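Local coordinates for protein protease Do-like 1, chloroplastic (Arabidopsis thaliana, PDB 3QO6) that is a chloroplast serine protease of the HtrA (S1C) family, required at high temperature and possibly degrading damaged proteins in plants, at residues T272-D275 with R279-L282; I237-D242 with D299-L304; E25-V30 with L140-T145; R21-N26 with F132-P137; V47-Q52 with A76-V81. One frame throughout, in Å; residues are numbered along the deposited sequence.

Contact 1: residues T272-D275 with R279-L282; sequences TKRD and RLVL
Lys-273 and Val-281 form the hydrogen-bonded pair of a short antiparallel beta hairpin in the PDZ domain. The amide N of Lys-273 gives to O of Val-281 (2.9 Å), and the return bond from Val-281 N reaches Lys-273 O at 2.8 Å, nearly straight at 170°. Towards the turn, Asp-275 N bonds Arg-279 O at 2.7 Å and prolongs the pairing beyond the regular strands. A salt bridge clasps the same end: OD2 of Asp-275 lies 2.7 Å from NE of Arg-279. The two side chains run side by side, with carboxylate and guanidinium planes 79° apart, and NE meets the oxygen from above the carboxylate plane; the bend of Arg-279 at chi3 (-82°) turns the guanidinium towards it. On the face shared by Arg-274 and Leu-280, CD1 of Leu-280 lies at the Arg-274 guanidinium edge, near its plane. Arg-274 NH1 makes a salt bridge to Asp-41 of the third subunit. At the open end, CG2 of Thr-272 packs against CG of Leu-280 (4.1 Å), while Thr-272 OG1 bonds Val-255 O and Gly-283 N. Antiparallel pairing across a three-residue connection makes this a two-stranded beta hairpin, with the ion pair beside its turn.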
# COMPACT_ATOMS: atom_id res chain seq x y z
N THR B 272 39.03 12.11 6.10
CA THR B 272 38.78 11.08 7.11
C THR B 272 39.36 9.77 6.59
O THR B 272 39.14 9.44 5.43
CB THR B 272 37.28 10.92 7.31
OG1 THR B 272 36.74 12.18 7.71
CG2 THR B 272 37.00 9.88 8.38
N LYS B 273 40.11 9.05 7.43
CA LYS B 273 40.73 7.77 7.05
C LYS B 273 40.41 6.63 8.02
O LYS B 273 39.56 6.80 8.89
CB LYS B 273 42.26 7.91 6.96
CG LYS B 273 42.78 8.65 5.73
CD LYS B 273 44.29 8.42 5.52
CE LYS B 273 44.60 6.94 5.17
NZ LYS B 273 46.06 6.58 5.05
N ARG B 274 41.09 5.49 7.88
CA ARG B 274 40.83 4.35 8.75
C ARG B 274 41.99 3.64 9.46
O ARG B 274 42.86 3.00 8.85
CB ARG B 274 39.98 3.31 8.03
CG ARG B 274 38.54 3.77 7.90
CD ARG B 274 37.53 2.67 7.69
NE ARG B 274 36.20 3.23 7.89
CZ ARG B 274 35.06 2.58 7.71
NH1 ARG B 274 35.06 1.31 7.32
NH2 ARG B 274 33.92 3.20 7.92
N ASP B 275 41.92 3.75 10.79
CA ASP B 275 42.84 3.19 11.80
C ASP B 275 43.85 2.11 11.46
O ASP B 275 44.90 2.01 12.10
CB ASP B 275 41.99 2.69 12.97
CG ASP B 275 42.62 2.96 14.32
OD1 ASP B 275 43.17 4.07 14.52
OD2 ASP B 275 42.55 2.07 15.20
N ARG B 279 39.21 1.47 12.51
CA ARG B 279 38.55 2.59 13.17
C ARG B 279 38.58 3.86 12.33
O ARG B 279 39.32 3.98 11.36
CB ARG B 279 39.14 2.83 14.56
CG ARG B 279 38.97 1.61 15.49
CD ARG B 279 39.32 1.89 16.94
NE ARG B 279 40.75 1.82 17.22
CZ ARG B 279 41.29 2.05 18.42
NH1 ARG B 279 40.50 2.38 19.44
NH2 ARG B 279 42.60 1.94 18.60
N LEU B 280 37.76 4.82 12.72
CA LEU B 280 37.70 6.05 11.97
C LEU B 280 38.60 7.16 12.47
O LEU B 280 38.52 7.57 13.63
CB LEU B 280 36.25 6.55 11.95
CG LEU B 280 35.64 6.69 10.56
CD1 LEU B 280 35.46 5.31 9.91
CD2 LEU B 280 34.32 7.40 10.69
N VAL B 281 39.47 7.65 11.58
CA VAL B 281 40.34 8.77 11.93
C VAL B 281 39.71 9.99 11.25
O VAL B 281 39.87 10.22 10.05
CB VAL B 281 41.77 8.59 11.43
CG1 VAL B 281 42.62 9.73 11.96
CG2 VAL B 281 42.34 7.24 11.88
N LEU B 282 38.97 10.75 12.04
CA LEU B 282 38.30 11.93 11.55
C LEU B 282 39.19 12.91 10.81
O LEU B 282 40.28 13.24 11.26
CB LEU B 282 37.62 12.67 12.70
CG LEU B 282 36.27 12.14 13.16
CD1 LEU B 282 35.59 11.40 12.01
CD2 LEU B 282 36.44 11.22 14.35

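Contact 2: residues I237-D242 with D299-L304; sequences IKFAPD and DLYRIL
Phe-239 turns the CZ edge of its ring towards Tyr-301, an offset edge-to-face pair with centroids 5.6 Å apart and planes at 64°. The nearest atoms are Phe-239 CZ and Tyr-301 CE1, 3.6 Å apart. This pair sits in the ligand groove of the PDZ domain, between strand 238-239 and helix 297-304. One face of the Phe-239 ring carries CD2 of Leu-300, which comes 4.3 Å from Phe-239 CE1; the same methyl also meets CD1 of Ile-237 at 4.3 Å. Leu-300 CD2 is therefore shared by an aromatic and an aliphatic partner, and the contact is wholly apolar across the two segments. Side chains do all the bridging: the closest CA atoms, those of Phe-239 and Leu-300, are 10.3 Å apart. A bound peptide lies at this groove: it is hydrogen-bonded by the backbones of Ile-237 and Phe-239 and by OH of Tyr-301, and it packs on Phe-239, Leu-300 and Tyr-301. In a second shell, Ile-237 leans on Val-255 and Ile-286, Phe-239 on Val-253, and Leu-300 on Val-294. Asp-242 OD1 accepts from Gly-297 N at the start of the helix, a direct polar tie between the strand's outgoing loop and that helix. Within the helix, Asp-299 and Arg-302 form a long salt bridge: NH2 of Arg-302 lies 3.5 Å from OD1 of Asp-299, which comes at the edge of the guanidinium, in its plane.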
# COMPACT_ATOMS: atom_id res chain seq x y z
N ILE B 237 35.75 20.19 -1.16
CA ILE B 237 35.59 19.14 -0.14
C ILE B 237 34.22 18.46 -0.19
O ILE B 237 33.21 19.09 -0.53
CB ILE B 237 35.79 19.66 1.30
CG1 ILE B 237 34.61 20.51 1.73
CG2 ILE B 237 37.02 20.52 1.37
CD1 ILE B 237 34.62 20.80 3.19
N LYS B 238 34.20 17.16 0.11
CA LYS B 238 32.95 16.40 0.21
C LYS B 238 32.79 16.22 1.70
O LYS B 238 33.67 15.69 2.35
CB LYS B 238 33.05 15.02 -0.44
CG LYS B 238 32.73 15.01 -1.92
CD LYS B 238 32.93 13.62 -2.52
CE LYS B 238 32.76 13.59 -4.05
NZ LYS B 238 32.97 12.20 -4.59
N PHE B 239 31.70 16.70 2.27
CA PHE B 239 31.53 16.53 3.69
C PHE B 239 30.43 15.56 4.04
O PHE B 239 29.67 15.07 3.18
CB PHE B 239 31.27 17.86 4.39
CG PHE B 239 30.17 18.65 3.80
CD1 PHE B 239 30.38 19.38 2.65
CD2 PHE B 239 28.93 18.67 4.39
CE1 PHE B 239 29.36 20.12 2.10
CE2 PHE B 239 27.91 19.41 3.85
CZ PHE B 239 28.12 20.13 2.70
N ALA B 240 30.37 15.27 5.33
CA ALA B 240 29.39 14.36 5.88
C ALA B 240 28.12 15.15 6.12
O ALA B 240 28.18 16.30 6.54
CB ALA B 240 29.91 13.77 7.19
N PRO B 241 26.96 14.55 5.82
CA PRO B 241 25.67 15.22 6.02
C PRO B 241 25.37 15.36 7.52
O PRO B 241 25.80 14.53 8.32
CB PRO B 241 24.68 14.29 5.33
CG PRO B 241 25.54 13.69 4.23
CD PRO B 241 26.80 13.36 4.97
N ASP B 242 24.66 16.43 7.89
CA ASP B 242 24.33 16.71 9.28
C ASP B 242 23.89 15.48 10.07
O ASP B 242 24.09 15.42 11.29
CB ASP B 242 23.22 17.77 9.33
CG ASP B 242 23.64 19.08 8.66
OD1 ASP B 242 24.60 19.72 9.15
OD2 ASP B 242 23.01 19.47 7.65
N ASP B 299 25.21 26.22 7.10
CA ASP B 299 26.08 27.33 7.45
C ASP B 299 27.23 27.47 6.47
O ASP B 299 27.53 28.58 6.02
CB ASP B 299 26.63 27.16 8.87
CG ASP B 299 25.57 27.39 9.95
OD1 ASP B 299 24.64 28.21 9.72
OD2 ASP B 299 25.69 26.77 11.04
N LEU B 300 27.86 26.35 6.12
CA LEU B 300 28.97 26.37 5.19
C LEU B 300 28.47 26.87 3.85
O LEU B 300 28.96 27.87 3.32
CB LEU B 300 29.56 24.97 5.04
CG LEU B 300 30.86 24.85 4.24
CD1 LEU B 300 31.97 25.68 4.93
CD2 LEU B 300 31.27 23.36 4.12
N TYR B 301 27.48 26.18 3.31
CA TYR B 301 26.89 26.55 2.03
C TYR B 301 26.59 28.01 1.96
O TYR B 301 27.05 28.70 1.06
CB TYR B 301 25.59 25.79 1.81
CG TYR B 301 25.79 24.46 1.18
CD1 TYR B 301 25.24 23.31 1.76
CD2 TYR B 301 26.54 24.33 0.01
CE1 TYR B 301 25.43 22.06 1.19
CE2 TYR B 301 26.74 23.09 -0.57
CZ TYR B 301 26.18 21.96 0.03
OH TYR B 301 26.36 20.72 -0.54
N ARG B 302 25.80 28.45 2.92
CA ARG B 302 25.36 29.82 3.00
C ARG B 302 26.54 30.78 2.94
O ARG B 302 26.52 31.74 2.17
CB ARG B 302 24.57 30.02 4.31
CG ARG B 302 23.88 31.36 4.45
CD ARG B 302 23.24 31.48 5.84
NE ARG B 302 24.14 31.03 6.90
CZ ARG B 302 25.37 31.51 7.13
NH1 ARG B 302 25.89 32.48 6.37
NH2 ARG B 302 26.11 31.00 8.11
N ILE B 303 27.57 30.49 3.72
CA ILE B 303 28.73 31.36 3.76
C ILE B 303 29.50 31.40 2.44
O ILE B 303 29.89 32.47 2.00
CB ILE B 303 29.64 30.97 4.92
CG1 ILE B 303 30.44 32.19 5.37
CG2 ILE B 303 30.58 29.89 4.50
CD1 ILE B 303 29.58 33.41 5.62
N LEU B 304 29.74 30.26 1.80
CA LEU B 304 30.45 30.26 0.52
C LEU B 304 29.61 30.90 -0.56
O LEU B 304 30.12 31.37 -1.57
CB LEU B 304 30.81 28.86 0.06
CG LEU B 304 32.21 28.33 0.35
CD1 LEU B 304 32.40 28.09 1.83
CD2 LEU B 304 32.39 27.04 -0.43

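Contact 3: residues E25-V30 with L140-T145; sequences ENTPSV and LDHTLT
His-142 reaches from the start of strand 143-157 to Thr-27 in the 3-10 turn 27-29 and to Val-30, where strand 30-40 begins. Its CB lies 3.6 Å from Thr-27 OG1, and CG comes a little closer to the same oxygen. At ND1 the approach becomes a hydrogen bond: ND1 gives to Thr-27 OG1 almost straight (171°), with the hydroxyl at the ring edge, near its plane, although the modelled length of 2.5 Å is doubtfully short. The threonine presents that oxygen because OG1 stands opposite its own amide nitrogen (chi1 -176°). The backbone brings the imidazole here through a G1 beta bulge, in which His-142 and Thr-143 both face Gly-135 and His-142 takes a positive phi of 58°. Farther round the ring, CE1 is 3.7 Å from CB of Val-30, which stands over one face as a CH-pi contact, 4.1 Å from the ring centroid. NE2 finds O of Val-30 at 3.1 Å, but the angle is too poor for a hydrogen bond. Protonation of this buried ring would probably alter its grip on the turn, consistent with the pH-sensing attributed to this protease. The loop leading to the bulge is braced by Thr-143 OG1, which gives to Leu-140 O at 2.9 Å; that hydroxyl is also hydrogen-bonded to Gln-170 and Arg-154 of the fourth subunit.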
# COMPACT_ATOMS: atom_id res chain seq x y z
N GLU B 25 -2.49 42.75 -18.54
CA GLU B 25 -1.23 43.36 -18.96
C GLU B 25 -0.06 42.38 -19.05
O GLU B 25 0.75 42.45 -20.00
CB GLU B 25 -0.81 44.47 -18.00
CG GLU B 25 -1.68 45.69 -17.94
CD GLU B 25 -1.07 46.73 -17.01
OE1 GLU B 25 -1.80 47.25 -16.13
OE2 GLU B 25 0.14 47.04 -17.17
N ASN B 26 0.03 41.47 -18.08
CA ASN B 26 1.15 40.54 -18.02
C ASN B 26 0.99 39.13 -18.52
O ASN B 26 1.99 38.48 -18.76
CB ASN B 26 1.67 40.48 -16.59
CG ASN B 26 2.08 41.84 -16.08
OD1 ASN B 26 3.19 42.30 -16.30
ND2 ASN B 26 1.16 42.50 -15.40
N THR B 27 -0.23 38.63 -18.67
CA THR B 27 -0.38 37.25 -19.14
C THR B 27 0.33 37.05 -20.48
O THR B 27 0.81 35.96 -20.76
CB THR B 27 -1.87 36.79 -19.24
OG1 THR B 27 -1.91 35.41 -19.61
CG2 THR B 27 -2.63 37.58 -20.25
N PRO B 28 0.41 38.10 -21.32
CA PRO B 28 1.09 37.95 -22.61
C PRO B 28 2.55 37.57 -22.45
O PRO B 28 3.09 36.84 -23.28
CB PRO B 28 0.91 39.32 -23.24
CG PRO B 28 -0.44 39.73 -22.75
CD PRO B 28 -0.32 39.38 -21.28
N SER B 29 3.20 38.05 -21.39
CA SER B 29 4.59 37.71 -21.15
C SER B 29 4.81 36.27 -20.69
O SER B 29 5.95 35.79 -20.64
CB SER B 29 5.19 38.61 -20.08
OG SER B 29 5.21 39.95 -20.50
N VAL B 30 3.74 35.56 -20.36
CA VAL B 30 3.92 34.20 -19.85
C VAL B 30 3.82 33.19 -20.97
O VAL B 30 3.07 33.41 -21.91
CB VAL B 30 2.88 33.89 -18.67
CG1 VAL B 30 2.96 32.45 -18.23
CG2 VAL B 30 3.19 34.78 -17.47
N LEU B 140 -3.54 23.80 -17.05
CA LEU B 140 -4.50 24.89 -17.20
C LEU B 140 -3.70 26.14 -17.57
O LEU B 140 -3.08 26.78 -16.74
CB LEU B 140 -5.29 25.05 -15.90
CG LEU B 140 -6.11 23.79 -15.58
CD1 LEU B 140 -6.49 23.76 -14.11
CD2 LEU B 140 -7.36 23.76 -16.46
N ASP B 141 -3.70 26.44 -18.86
CA ASP B 141 -2.97 27.55 -19.47
C ASP B 141 -3.10 28.95 -18.85
O ASP B 141 -4.18 29.51 -18.80
CB ASP B 141 -3.35 27.61 -20.97
CG ASP B 141 -2.47 28.56 -21.79
OD1 ASP B 141 -1.28 28.22 -22.06
OD2 ASP B 141 -2.96 29.65 -22.16
N HIS B 142 -1.98 29.51 -18.37
CA HIS B 142 -1.99 30.88 -17.83
C HIS B 142 -2.95 31.09 -16.67
O HIS B 142 -3.72 32.06 -16.63
CB HIS B 142 -2.32 31.89 -18.96
CG HIS B 142 -1.21 32.09 -19.96
ND1 HIS B 142 -0.77 33.34 -20.34
CD2 HIS B 142 -0.44 31.20 -20.63
CE1 HIS B 142 0.23 33.22 -21.20
NE2 HIS B 142 0.45 31.93 -21.39
N THR B 143 -2.91 30.18 -15.71
CA THR B 143 -3.75 30.28 -14.54
C THR B 143 -3.24 31.36 -13.60
O THR B 143 -2.04 31.48 -13.34
CB THR B 143 -3.74 28.97 -13.78
OG1 THR B 143 -4.49 28.00 -14.52
CG2 THR B 143 -4.33 29.15 -12.39
N LEU B 144 -4.17 32.15 -13.09
CA LEU B 144 -3.81 33.17 -12.14
C LEU B 144 -4.22 32.74 -10.73
O LEU B 144 -5.33 32.25 -10.50
CB LEU B 144 -4.53 34.48 -12.50
CG LEU B 144 -4.51 35.58 -11.43
CD1 LEU B 144 -3.19 36.28 -11.46
CD2 LEU B 144 -5.61 36.55 -11.66
N THR B 145 -3.33 32.89 -9.77
CA THR B 145 -3.69 32.62 -8.39
C THR B 145 -3.07 33.76 -7.61
O THR B 145 -1.98 34.24 -7.93
CB THR B 145 -3.15 31.28 -7.83
OG1 THR B 145 -1.75 31.19 -8.12
CG2 THR B 145 -3.96 30.07 -8.41

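Contact 4: residues R21-N26 with F132-P137; sequences RLFQEN and FAIGNP
The Phe-132 ring has CD1 of Leu-22 over the centre of one face, a CH-pi contact 3.7 Å from the methyl to the ring centroid and only 12° off the ring normal. Leu-22 CD2 rests nearer the root of the ring, 4.0 Å from Phe-132 CG, so both methyls of the fork bear on the phenylalanine. The Phe-23 ring is met obliquely: its CD1 lies 3.8 Å from CD1 of Ile-134. Leu-22 and Phe-23 both carry CG opposite the backbone N (chi1 of each -179°), which extends the two neighbouring side chains from the helix to alternate residues of the strand that face it, Phe-132 and Ile-134. Asn-26 folds back on the preceding turn through ND2, which gives to Leu-22 O at 2.7 Å and 161°; the same carbonyl also accepts Asn-26 N at 3.1 Å. Asn-26 OD1 takes a hydrogen bond from Arg-115 NH1, so both ends of this buried amide are satisfied. Beyond the contact, Phe-23 also packs on Leu-144 and on Val-127 of the fourth subunit. Contacts of this kind, purely apolar between helix 14-26 and strand 130-135, lay the N-terminal helix against the second beta barrel of a trypsin-like protease fold.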
# COMPACT_ATOMS: atom_id res chain seq x y z
N ARG B 21 -6.71 43.90 -14.32
CA ARG B 21 -5.80 44.63 -15.17
C ARG B 21 -4.41 44.01 -15.17
O ARG B 21 -3.86 43.67 -16.23
CB ARG B 21 -5.72 46.10 -14.73
CG ARG B 21 -6.88 46.96 -15.27
CD ARG B 21 -6.92 48.38 -14.69
NE ARG B 21 -8.10 49.10 -15.18
CZ ARG B 21 -8.51 50.29 -14.75
NH1 ARG B 21 -7.85 50.94 -13.80
NH2 ARG B 21 -9.61 50.82 -15.28
N LEU B 22 -3.84 43.87 -13.97
CA LEU B 22 -2.52 43.30 -13.84
C LEU B 22 -2.42 42.02 -14.64
O LEU B 22 -1.43 41.77 -15.33
CB LEU B 22 -2.23 43.03 -12.39
CG LEU B 22 -0.86 42.46 -12.05
CD1 LEU B 22 -0.55 42.78 -10.59
CD2 LEU B 22 -0.85 40.94 -12.33
N PHE B 23 -3.46 41.20 -14.59
CA PHE B 23 -3.44 39.95 -15.34
C PHE B 23 -3.44 40.16 -16.84
O PHE B 23 -2.65 39.54 -17.54
CB PHE B 23 -4.63 39.04 -14.99
CG PHE B 23 -4.61 37.73 -15.72
CD1 PHE B 23 -3.71 36.74 -15.37
CD2 PHE B 23 -5.46 37.52 -16.81
CE1 PHE B 23 -3.65 35.54 -16.10
CE2 PHE B 23 -5.41 36.34 -17.53
CZ PHE B 23 -4.50 35.35 -17.18
N GLN B 24 -4.33 41.00 -17.36
CA GLN B 24 -4.35 41.19 -18.80
C GLN B 24 -3.05 41.81 -19.30
O GLN B 24 -2.55 41.42 -20.35
CB GLN B 24 -5.56 42.01 -19.26
CG GLN B 24 -5.80 43.27 -18.52
CD GLN B 24 -7.08 43.99 -18.98
OE1 GLN B 24 -8.18 43.43 -18.95
NE2 GLN B 24 -6.92 45.26 -19.39
N GLU B 25 -2.49 42.75 -18.54
CA GLU B 25 -1.23 43.36 -18.96
C GLU B 25 -0.06 42.38 -19.05
O GLU B 25 0.75 42.45 -20.00
CB GLU B 25 -0.81 44.47 -18.00
CG GLU B 25 -1.68 45.69 -17.94
CD GLU B 25 -1.07 46.73 -17.01
OE1 GLU B 25 -1.80 47.25 -16.13
OE2 GLU B 25 0.14 47.04 -17.17
N ASN B 26 0.03 41.47 -18.08
CA ASN B 26 1.15 40.54 -18.02
C ASN B 26 0.99 39.13 -18.52
O ASN B 26 1.99 38.48 -18.76
CB ASN B 26 1.67 40.48 -16.59
CG ASN B 26 2.08 41.84 -16.08
OD1 ASN B 26 3.19 42.30 -16.30
ND2 ASN B 26 1.16 42.50 -15.40
N PHE B 132 0.87 37.84 -7.25
CA PHE B 132 0.09 37.24 -8.31
C PHE B 132 0.94 36.19 -9.01
O PHE B 132 2.03 36.49 -9.50
CB PHE B 132 -0.32 38.34 -9.29
CG PHE B 132 -1.00 39.49 -8.63
CD1 PHE B 132 -2.37 39.61 -8.70
CD2 PHE B 132 -0.27 40.36 -7.82
CE1 PHE B 132 -3.04 40.59 -7.96
CE2 PHE B 132 -0.91 41.34 -7.06
CZ PHE B 132 -2.30 41.45 -7.13
N ALA B 133 0.44 34.95 -9.05
CA ALA B 133 1.19 33.90 -9.70
C ALA B 133 0.49 33.51 -10.98
O ALA B 133 -0.72 33.33 -10.99
CB ALA B 133 1.30 32.70 -8.80
N ILE B 134 1.24 33.42 -12.07
CA ILE B 134 0.66 33.01 -13.33
C ILE B 134 1.52 31.86 -13.77
O ILE B 134 2.75 31.94 -13.73
CB ILE B 134 0.71 34.11 -14.37
CG1 ILE B 134 0.00 35.36 -13.85
CG2 ILE B 134 0.02 33.65 -15.65
CD1 ILE B 134 0.08 36.55 -14.82
N GLY B 135 0.87 30.77 -14.18
CA GLY B 135 1.57 29.57 -14.62
C GLY B 135 0.61 28.61 -15.30
O GLY B 135 -0.45 29.04 -15.79
N ASN B 136 0.97 27.32 -15.33
CA ASN B 136 0.15 26.28 -15.96
C ASN B 136 0.03 25.01 -15.12
O ASN B 136 0.50 23.94 -15.52
CB ASN B 136 0.72 25.89 -17.32
CG ASN B 136 1.00 27.08 -18.21
OD1 ASN B 136 0.09 27.84 -18.55
ND2 ASN B 136 2.27 27.28 -18.56
N PRO B 137 -0.60 25.10 -13.94
CA PRO B 137 -0.75 23.90 -13.11
C PRO B 137 -1.70 22.93 -13.78
O PRO B 137 -2.70 23.34 -14.37
CB PRO B 137 -1.33 24.46 -11.82
CG PRO B 137 -2.16 25.65 -12.31
CD PRO B 137 -1.21 26.28 -13.29

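Contact 5: residues V47-Q52 with A76-V81; sequences VLEVPQ and ASDLRV
Glu-49 and Asp-78 cross at about a right angle as side chains, yet their carboxylate planes are only 8° apart. Glu-49 OE2 is modelled 3.6 Å from Asp-78 OD1; its position is uncertain, because it also lies too close to Asp-78 CB, but such nearness may disfavour two full charges. The bend of Glu-49 at chi2 (-87°) turns its carboxylate across to the loop before strand 78-82, where Glu-49 OE1 comes 2.9 Å from OG of Ser-77. That hydroxyl is hydrogen-bonded to Leu-36 O. Between the two segments runs strand 30-40: the CA atoms of Glu-49 and Asp-78 are 8.0 Å apart, too far for direct pairing, and the backbones of Val-50 and Asp-78 bond Ala-37 and Leu-36. The contact thus reaches across a strand at the seam where strand 78-82 closes the first, six-stranded barrel of the trypsin-like fold. Asp-78 OD2 receives a weak bond from Leu-79 N at 2.6 Å. A further acidic group, Asp-90, lies close to Asp-78 OD2, and Arg-80 NH1 makes a salt bridge to Asp-90.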
# COMPACT_ATOMS: atom_id res chain seq x y z
N VAL B 47 10.77 6.34 -34.02
CA VAL B 47 10.48 7.13 -32.87
C VAL B 47 9.39 8.17 -33.06
O VAL B 47 9.03 8.52 -34.18
CB VAL B 47 11.80 7.77 -32.38
CG1 VAL B 47 11.55 9.06 -31.64
CG2 VAL B 47 12.54 6.77 -31.50
N LEU B 48 8.85 8.62 -31.93
CA LEU B 48 7.83 9.66 -31.87
C LEU B 48 8.18 10.55 -30.68
O LEU B 48 8.67 10.06 -29.65
CB LEU B 48 6.44 9.07 -31.66
CG LEU B 48 6.10 7.78 -32.40
CD1 LEU B 48 6.65 6.60 -31.59
CD2 LEU B 48 4.59 7.64 -32.58
N GLU B 49 7.98 11.86 -30.82
CA GLU B 49 8.25 12.78 -29.72
C GLU B 49 6.94 12.85 -28.91
O GLU B 49 5.85 13.00 -29.47
CB GLU B 49 8.63 14.17 -30.24
CG GLU B 49 10.05 14.28 -30.83
CD GLU B 49 11.11 14.59 -29.77
OE1 GLU B 49 11.52 13.68 -29.02
OE2 GLU B 49 11.54 15.77 -29.71
N VAL B 50 7.05 12.74 -27.59
CA VAL B 50 5.84 12.76 -26.78
C VAL B 50 6.04 13.33 -25.38
O VAL B 50 6.86 12.83 -24.60
CB VAL B 50 5.24 11.33 -26.75
CG1 VAL B 50 4.77 10.96 -25.35
CG2 VAL B 50 4.09 11.26 -27.75
N PRO B 51 5.27 14.40 -25.05
CA PRO B 51 5.28 15.13 -23.77
C PRO B 51 5.38 14.27 -22.50
O PRO B 51 4.56 13.39 -22.27
CB PRO B 51 3.98 15.92 -23.83
CG PRO B 51 3.88 16.27 -25.26
CD PRO B 51 4.27 14.99 -25.96
N GLN B 52 6.40 14.53 -21.69
CA GLN B 52 6.57 13.81 -20.43
C GLN B 52 6.49 14.84 -19.29
O GLN B 52 6.49 14.47 -18.11
CB GLN B 52 7.92 13.09 -20.37
CG GLN B 52 9.13 14.02 -20.30
CD GLN B 52 10.44 13.29 -20.05
OE1 GLN B 52 11.50 13.92 -19.99
NE2 GLN B 52 10.37 11.97 -19.89
N ALA B 76 15.06 16.91 -21.53
CA ALA B 76 14.22 16.99 -22.72
C ALA B 76 14.94 16.77 -24.06
O ALA B 76 15.77 17.59 -24.48
CB ALA B 76 13.52 18.34 -22.75
N SER B 77 14.62 15.66 -24.75
CA SER B 77 15.26 15.44 -26.04
C SER B 77 14.95 16.67 -26.90
O SER B 77 15.77 17.09 -27.72
CB SER B 77 14.75 14.14 -26.68
OG SER B 77 13.35 14.10 -26.80
N ASP B 78 13.79 17.28 -26.68
CA ASP B 78 13.40 18.49 -27.39
C ASP B 78 12.41 19.23 -26.51
O ASP B 78 11.69 18.62 -25.72
CB ASP B 78 12.73 18.16 -28.74
CG ASP B 78 12.37 19.41 -29.55
OD1 ASP B 78 11.62 19.26 -30.55
OD2 ASP B 78 12.82 20.53 -29.21
N LEU B 79 12.38 20.56 -26.64
CA LEU B 79 11.46 21.37 -25.86
C LEU B 79 10.93 22.45 -26.74
O LEU B 79 11.64 22.97 -27.60
CB LEU B 79 12.14 21.94 -24.61
CG LEU B 79 13.59 22.39 -24.65
CD1 LEU B 79 13.65 23.84 -25.12
CD2 LEU B 79 14.22 22.24 -23.27
N ARG B 80 9.66 22.75 -26.54
CA ARG B 80 8.95 23.76 -27.32
C ARG B 80 8.22 24.73 -26.40
O ARG B 80 7.59 24.31 -25.42
CB ARG B 80 7.92 23.07 -28.22
CG ARG B 80 8.39 21.73 -28.81
CD ARG B 80 7.34 21.09 -29.74
NE ARG B 80 6.85 21.98 -30.80
CZ ARG B 80 7.62 22.82 -31.51
NH1 ARG B 80 8.92 22.89 -31.27
NH2 ARG B 80 7.08 23.58 -32.47
N VAL B 81 8.29 26.01 -26.71
CA VAL B 81 7.57 26.99 -25.91
C VAL B 81 6.34 27.47 -26.69
O VAL B 81 6.44 27.78 -27.87
CB VAL B 81 8.45 28.24 -25.55
CG1 VAL B 81 9.69 27.82 -24.81
CG2 VAL B 81 8.81 28.99 -26.79

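Contacts 3 and 4 lie side by side, centres 4 Å apart: both start from helix 14-26 and reach the neighbouring strands 143-157 and 130-135 of one sheet, tied by His-142 N to Asn-136 OD1 at 2.7 Å. Contact 5, centred 23 Å from contact 3, falls between their segments in sequence and sits in the other barrel of the protease domain. Contacts 1 and 2 come later along the chain, both in the PDZ domain with centres 20 Å apart; the hairpin of contact 1 lies between the two segments of contact 2. Contact 3 reaches the protease domain instead, and the about 38 Å between the centres of contacts 2 and 3 is consistent with separate domains.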